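PDB 4XJW: sialidase B from Streptococcus pneumoniae serotype 4, which cleaves terminal sialic acids from oligosaccharides, glycoproteins and glycolipids as a family 33 glycoside hydrolase and intramolecular trans-sialidase. Local coordinates for residues 212-217 / 427-432; 240-245 / 250-255. The protein carries 1 engineered substitution. One frame throughout, in Å; residues are numbered along the deposited sequence.

Contact 1. Residues 212-217 / 427-432; sequences YTLSSG and QNRGES. With OPX ((1s,3R,4S)-1-[(cyclohexylamino)methyl]-3,4-dihydroxycyclopentanesulfonic acid), chain B.
Leu214 and Ser216 meet Arg429 in a small, water-bridged contact between two turns on neighbouring blades of the sialidase beta-propeller. Residues 214-217 form a type I turn at the end of strand 205-213. Residues 428-431 form a type I' turn in the Asp-box (BNR 2) loop that follows strand 420-426. No direct hydrogen bond spans the gap, and only 146 Å² is buried over both sides, Arg429 giving about half and Leu214 and Ser216 most of the remainder.

Arg429 carries the contact. Extended from CG to NE (chi3 177°), its chain carries CD and NE out to Ser216. Near the root, Leu214 CD1 packs on Arg429 CB at 3.8 Å. Farther out, Ser216 OG comes within 3.5 Å of Arg429 CD, and Ser216 CB sits obliquely against the guanidinium. Ser216 OG itself is hydrogen-bonded to Arg218 N, which ties this hydroxyl back to its own loop. Arg218 also reaches the opposite turn, bonding Arg429 O and forming a salt bridge with Glu431.

Within the 427-432 loop, Asn428 braces its own turn: OD1 accepts from Ser432 N at 2.9 Å, while ND2 donates to Ser432 OG.

At the other end of residues 212-217, the ligand Optactin (OPX) lies over one face of the Tyr212 ring, with CAP 3.7 Å above its plane. Thr213 N donates a nearly straight hydrogen bond (166°) to OPX OAD, and Gln456 gives the ligand another partner. The contact, with its share of the OPX pocket, lies away from the active-site residues.

Two waters, both bonded to Ser215 OG, fill in the polar side of the turn-to-turn contact. One accepts from Arg429 NH2; the other, in the guanidinium plane, accepts from Ser216 N and, at 2.7 Å, from Arg429 NE.

Contact 2. Residues 240-245 / 250-255; sequences ATSYSD and TWSEPI
Tyr243 and Ser252 sit at the middle of an antiparallel hairpin-like pairing, which takes in the first Asp-box (BNR 1, residues 242-253) of the propeller, where strand 237-244 meets the returning segment 250-255. The packing is tight here. With chi1 at 65°, Ser252 OG swings back over the Tyr243 ring, 3.4 Å above its plane, and accepts a straight bond from Tyr243 N (170°). Ser252 CB makes a CH-pi contact with the same face, while Ser252 N returns a bond to Tyr243 O at 2.9 Å. Next door, Ser242 OG donates to Ser252 O at 2.7 Å.

Trp251 gives the second close fit. Its six-membered ring lies flat against Ser244 CB, which stands 3.5 Å from the ring centroid, and its NE1 is bonded to Gly248 O in the connecting turn. At the far end Thr241 and Ile255 form a regular antiparallel hydrogen-bonded pair, and Thr241 OG1 is bonded by Trp433 NE1.

The turn end is looser and wetter. Asp245 and Thr250 are exposed and joined through a water that accepts from Asp245 N and donates to Thr250 OG1; Thr250 OG1 also bonds Asp246, and Asp245 pairs with Arg218.

The chemistry implies that the irregular return arm is held partly by serine hydroxyls: Ser252 OG, in place of a backbone carbonyl, accepts from Tyr243 N, and Ser242 OG satisfies Ser252 O.

The two contacts lie about 10 Å apart between centres and touch directly: Gly430 O of contact 1 is 3.3 Å from Ile255 CD1 of contact 2, and Tyr243 OH packs on Glu431 CG at 3.5 Å. Both reach one four-stranded propeller sheet, 205-213 at one outer edge and 255-256 at the other. Arg218 has partners in both contacts and adds a cation-pi contact with Tyr243. Contact 1 holds part of the OPX pocket, whereas in contact 2 the Trp251 side chain is about 11 Å from OPX and Ala240's is about 11 Å from that of Arg207, a substrate-binding residue by similarity.

Contact 1. Residues 212-217 / 427-432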
loop_
_atom_site.group_PDB
_atom_site.type_symbol
_atom_site.label_atom_id
_atom_site.label_comp_id
_atom_site.label_asym_id
_atom_site.label_seq_id
_atom_site.Cartn_x
_atom_site.Cartn_y
_atom_site.Cartn_z
ATOM N N TYR A 212 7.927 -10.232 7.743
ATOM C CA TYR A 212 9.164 -10.806 8.241
ATOM C C TYR A 212 8.809 -11.883 9.252
ATOM O O TYR A 212 7.956 -11.674 10.123
ATOM C CB TYR A 212 10.000 -9.729 8.933
ATOM C CG TYR A 212 11.440 -10.114 9.207
ATOM C CD1 TYR A 212 11.777 -10.927 10.287
ATOM C CD2 TYR A 212 12.458 -9.653 8.398
ATOM C CE1 TYR A 212 13.099 -11.266 10.545
ATOM C CE2 TYR A 212 13.778 -9.980 8.644
ATOM C CZ TYR A 212 14.094 -10.780 9.717
ATOM O OH TYR A 212 15.415 -11.096 9.942
ATOM N N THR A 213 9.466 -13.031 9.140
ATOM C CA THR A 213 9.177 -14.157 10.027
ATOM C C THR A 213 10.207 -14.175 11.147
ATOM O O THR A 213 11.404 -14.337 10.904
ATOM C CB THR A 213 9.206 -15.474 9.255
ATOM O OG1 THR A 213 8.249 -15.407 8.192
ATOM C CG2 THR A 213 8.872 -16.653 10.169
ATOM N N LEU A 214 9.718 -13.993 12.372
ATOM C CA LEU A 214 10.571 -13.953 13.560
ATOM C C LEU A 214 10.939 -15.359 14.023
ATOM O O LEU A 214 10.292 -16.351 13.647
ATOM C CB LEU A 214 9.887 -13.173 14.696
ATOM C CG LEU A 214 9.450 -11.750 14.314
ATOM C CD1 LEU A 214 8.732 -11.107 15.504
ATOM C CD2 LEU A 214 10.654 -10.920 13.905
ATOM N N SER A 215 11.998 -15.437 14.824
ATOM C CA SER A 215 12.491 -16.731 15.308
ATOM C C SER A 215 11.462 -17.488 16.155
ATOM O O SER A 215 11.454 -18.732 16.193
ATOM C CB SER A 215 13.801 -16.548 16.069
ATOM O OG SER A 215 13.622 -15.852 17.288
ATOM N N SER A 216 10.588 -16.753 16.831
ATOM C CA SER A 216 9.553 -17.390 17.640
ATOM C C SER A 216 8.461 -18.011 16.773
ATOM O O SER A 216 7.614 -18.750 17.273
ATOM C CB SER A 216 8.911 -16.371 18.576
ATOM O OG SER A 216 8.167 -15.440 17.794
ATOM N N GLY A 217 8.441 -17.673 15.482
ATOM C CA GLY A 217 7.378 -18.116 14.587
ATOM C C GLY A 217 6.320 -17.046 14.355
ATOM O O GLY A 217 5.458 -17.177 13.475
ATOM N N GLN A 427 11.227 -4.841 22.067
ATOM C CA GLN A 427 11.744 -5.893 22.926
ATOM C C GLN A 427 10.696 -6.979 23.139
ATOM O O GLN A 427 10.946 -7.961 23.842
ATOM C CB GLN A 427 12.185 -5.301 24.265
ATOM C CG GLN A 427 13.492 -4.516 24.181
ATOM C CD GLN A 427 13.441 -3.203 24.941
ATOM O OE1 GLN A 427 12.493 -2.938 25.682
ATOM N NE2 GLN A 427 14.460 -2.369 24.755
ATOM N N ASN A 428 9.518 -6.803 22.541
ATOM C CA ASN A 428 8.432 -7.769 22.718
ATOM C C ASN A 428 7.818 -8.208 21.386
ATOM O O ASN A 428 6.598 -8.418 21.280
ATOM C CB ASN A 428 7.366 -7.209 23.663
ATOM C CG ASN A 428 6.937 -5.812 23.283
ATOM O OD1 ASN A 428 7.053 -5.427 22.120
ATOM N ND2 ASN A 428 6.452 -5.039 24.255
ATOM N N ARG A 429 8.686 -8.320 20.378
ATOM C CA ARG A 429 8.310 -8.831 19.059
ATOM C C ARG A 429 7.115 -8.095 18.449
ATOM O O ARG A 429 6.207 -8.712 17.884
ATOM C CB ARG A 429 8.046 -10.339 19.117
ATOM C CG ARG A 429 9.214 -11.126 19.686
ATOM C CD ARG A 429 8.910 -12.622 19.696
ATOM N NE ARG A 429 10.048 -13.397 20.180
ATOM C CZ ARG A 429 10.220 -13.739 21.453
ATOM N NH1 ARG A 429 9.320 -13.380 22.362
ATOM N NH2 ARG A 429 11.283 -14.443 21.816
ATOM N N GLY A 430 7.108 -6.772 18.582
ATOM C CA GLY A 430 6.111 -5.956 17.916
ATOM C C GLY A 430 4.870 -5.635 18.732
ATOM O O GLY A 430 3.904 -5.103 18.194
ATOM N N GLU A 431 4.876 -5.943 20.028
ATOM C CA GLU A 431 3.751 -5.552 20.877
ATOM C C GLU A 431 3.815 -4.082 21.291
ATOM O O GLU A 431 2.786 -3.471 21.591
ATOM C CB GLU A 431 3.641 -6.470 22.107
ATOM C CG GLU A 431 3.289 -7.909 21.739
ATOM C CD GLU A 431 3.733 -8.913 22.782
ATOM O OE1 GLU A 431 3.825 -8.527 23.965
ATOM O OE2 GLU A 431 4.007 -10.080 22.419
ATOM N N SER A 432 5.027 -3.527 21.299
ATOM C CA SER A 432 5.240 -2.086 21.416
ATOM C C SER A 432 6.594 -1.720 20.807
ATOM O O SER A 432 7.468 -2.575 20.670
ATOM C CB SER A 432 5.172 -1.627 22.874
ATOM O OG SER A 432 6.258 -2.139 23.620
HETATM C CAF OPX B . 11.006 -21.177 8.151
HETATM C CAG OPX B . 12.280 -21.248 8.942
HETATM C CAH OPX B . 10.414 -19.807 8.241
HETATM C CAI OPX B . 13.255 -20.206 8.479
HETATM C CAJ OPX B . 11.374 -18.740 7.799
HETATM C CAK OPX B . 13.315 -16.504 8.385
HETATM C CAL OPX B . 13.862 -15.250 6.223
HETATM C CAM OPX B . 13.572 -13.986 8.239
HETATM C CAO OPX B . 13.537 -13.835 5.909
HETATM C CAP OPX B . 12.808 -13.352 7.087
HETATM C CAQ OPX B . 12.670 -18.830 8.566
HETATM C CAR OPX B . 14.071 -15.321 7.706
HETATM N NAN OPX B . 13.668 -17.888 8.032
HETATM O OAA OPX B . 16.261 -16.809 7.510
HETATM O OAB OPX B . 16.533 -14.403 7.318
HETATM O OAC OPX B . 12.791 -13.726 4.748
HETATM O OAD OPX B . 11.511 -13.785 7.126
HETATM O OAE OPX B . 16.060 -15.369 9.464
HETATM S SAS OPX B . 15.829 -15.488 8.020
HETATM O O HOH W 1 11.476 -14.060 17.928
HETATM O O HOH W 2 12.575 -16.619 19.906
#

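Contact 2. Residues 240-245 / 250-255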
loop_
_atom_site.group_PDB
_atom_site.type_symbol
_atom_site.label_atom_id
_atom_site.label_comp_id
_atom_site.label_asym_id
_atom_site.label_seq_id
_atom_site.Cartn_x
_atom_site.Cartn_y
_atom_site.Cartn_z
ATOM N N ALA A 240 2.776 1.706 10.727
ATOM C CA ALA A 240 1.969 0.843 11.593
ATOM C C ALA A 240 2.451 -0.595 11.474
ATOM O O ALA A 240 3.068 -0.974 10.472
ATOM C CB ALA A 240 0.480 0.944 11.235
ATOM N N THR A 241 2.171 -1.389 12.505
ATOM C CA THR A 241 2.559 -2.804 12.515
ATOM C C THR A 241 1.438 -3.690 13.038
ATOM O O THR A 241 0.581 -3.239 13.803
ATOM C CB THR A 241 3.852 -3.088 13.344
ATOM O OG1 THR A 241 3.653 -2.722 14.710
ATOM C CG2 THR A 241 5.043 -2.292 12.843
ATOM N N SER A 242 1.480 -4.950 12.611
ATOM C CA SER A 242 0.578 -6.003 13.082
ATOM C C SER A 242 1.324 -7.339 13.015
ATOM O O SER A 242 2.228 -7.503 12.206
ATOM C CB SER A 242 -0.680 -6.030 12.203
ATOM O OG SER A 242 -1.524 -7.138 12.515
ATOM N N TYR A 243 0.982 -8.291 13.876
ATOM C CA TYR A 243 1.658 -9.594 13.841
ATOM C C TYR A 243 0.645 -10.731 13.884
ATOM O O TYR A 243 -0.510 -10.557 14.317
ATOM C CB TYR A 243 2.685 -9.749 15.001
ATOM C CG TYR A 243 2.083 -9.452 16.346
ATOM C CD1 TYR A 243 1.374 -10.422 17.036
ATOM C CD2 TYR A 243 2.161 -8.170 16.886
ATOM C CE1 TYR A 243 0.782 -10.129 18.265
ATOM C CE2 TYR A 243 1.579 -7.865 18.094
ATOM C CZ TYR A 243 0.888 -8.843 18.777
ATOM O OH TYR A 243 0.308 -8.533 19.987
ATOM N N SER A 244 1.081 -11.898 13.423
ATOM C CA SER A 244 0.267 -13.097 13.471
ATOM C C SER A 244 1.038 -14.184 14.204
ATOM O O SER A 244 2.226 -14.402 13.930
ATOM C CB SER A 244 -0.075 -13.562 12.051
ATOM O OG SER A 244 -0.667 -14.856 12.120
ATOM N N ASP A 245 0.365 -14.874 15.133
ATOM C CA ASP A 245 0.980 -15.986 15.854
ATOM C C ASP A 245 0.507 -17.344 15.365
ATOM O O ASP A 245 0.884 -18.381 15.936
ATOM C CB ASP A 245 0.742 -15.854 17.368
ATOM C CG ASP A 245 1.556 -14.745 17.975
ATOM O OD1 ASP A 245 2.696 -14.560 17.513
ATOM O OD2 ASP A 245 1.058 -14.052 18.879
ATOM N N THR A 250 -4.671 -15.206 11.533
ATOM C CA THR A 250 -5.251 -14.040 12.197
ATOM C C THR A 250 -4.153 -13.055 12.552
ATOM O O THR A 250 -2.999 -13.441 12.755
ATOM C CB THR A 250 -6.040 -14.383 13.496
ATOM O OG1 THR A 250 -5.141 -14.932 14.464
ATOM C CG2 THR A 250 -7.182 -15.351 13.205
ATOM N N TRP A 251 -4.532 -11.781 12.616
ATOM C CA TRP A 251 -3.600 -10.678 12.799
ATOM C C TRP A 251 -4.045 -9.771 13.935
ATOM O O TRP A 251 -5.240 -9.567 14.154
ATOM C CB TRP A 251 -3.478 -9.892 11.478
ATOM C CG TRP A 251 -2.837 -10.733 10.399
ATOM C CD1 TRP A 251 -3.451 -11.650 9.586
ATOM C CD2 TRP A 251 -1.439 -10.791 10.088
ATOM N NE1 TRP A 251 -2.518 -12.259 8.774
ATOM C CE2 TRP A 251 -1.274 -11.754 9.066
ATOM C CE3 TRP A 251 -0.309 -10.127 10.585
ATOM C CZ2 TRP A 251 -0.023 -12.048 8.504
ATOM C CZ3 TRP A 251 0.939 -10.428 10.038
ATOM C CH2 TRP A 251 1.069 -11.383 9.007
ATOM N N SER A 252 -3.076 -9.211 14.642
ATOM C CA SER A 252 -3.353 -8.317 15.759
ATOM C C SER A 252 -3.868 -6.957 15.316
ATOM O O SER A 252 -3.583 -6.507 14.204
ATOM C CB SER A 252 -2.095 -8.120 16.606
ATOM O OG SER A 252 -1.084 -7.447 15.845
ATOM N N GLU A 253 -4.608 -6.283 16.191
ATOM C CA GLU A 253 -5.023 -4.911 15.892
ATOM C C GLU A 253 -3.751 -4.082 15.757
ATOM O O GLU A 253 -2.849 -4.184 16.578
ATOM C CB GLU A 253 -5.925 -4.343 16.991
ATOM C CG GLU A 253 -6.619 -3.024 16.604
ATOM C CD GLU A 253 -7.603 -3.167 15.425
ATOM O OE1 GLU A 253 -8.022 -4.309 15.130
ATOM O OE2 GLU A 253 -7.974 -2.137 14.802
ATOM N N PRO A 254 -3.645 -3.285 14.688
ATOM C CA PRO A 254 -2.399 -2.543 14.459
ATOM C C PRO A 254 -2.032 -1.554 15.571
ATOM O O PRO A 254 -2.901 -1.025 16.279
ATOM C CB PRO A 254 -2.702 -1.760 13.185
ATOM C CG PRO A 254 -3.720 -2.591 12.463
ATOM C CD PRO A 254 -4.599 -3.125 13.580
ATOM N N ILE A 255 -0.732 -1.332 15.712
ATOM C CA ILE A 255 -0.210 -0.281 16.581
ATOM C C ILE A 255 0.727 0.561 15.744
ATOM O O ILE A 255 1.049 0.181 14.611
ATOM C CB ILE A 255 0.547 -0.839 17.812
ATOM C CG1 ILE A 255 1.782 -1.655 17.389
ATOM C CG2 ILE A 255 -0.406 -1.638 18.669
ATOM C CD1 ILE A 255 2.711 -2.034 18.548
HETATM O O HOH W 3 -2.385 -14.527 15.494
#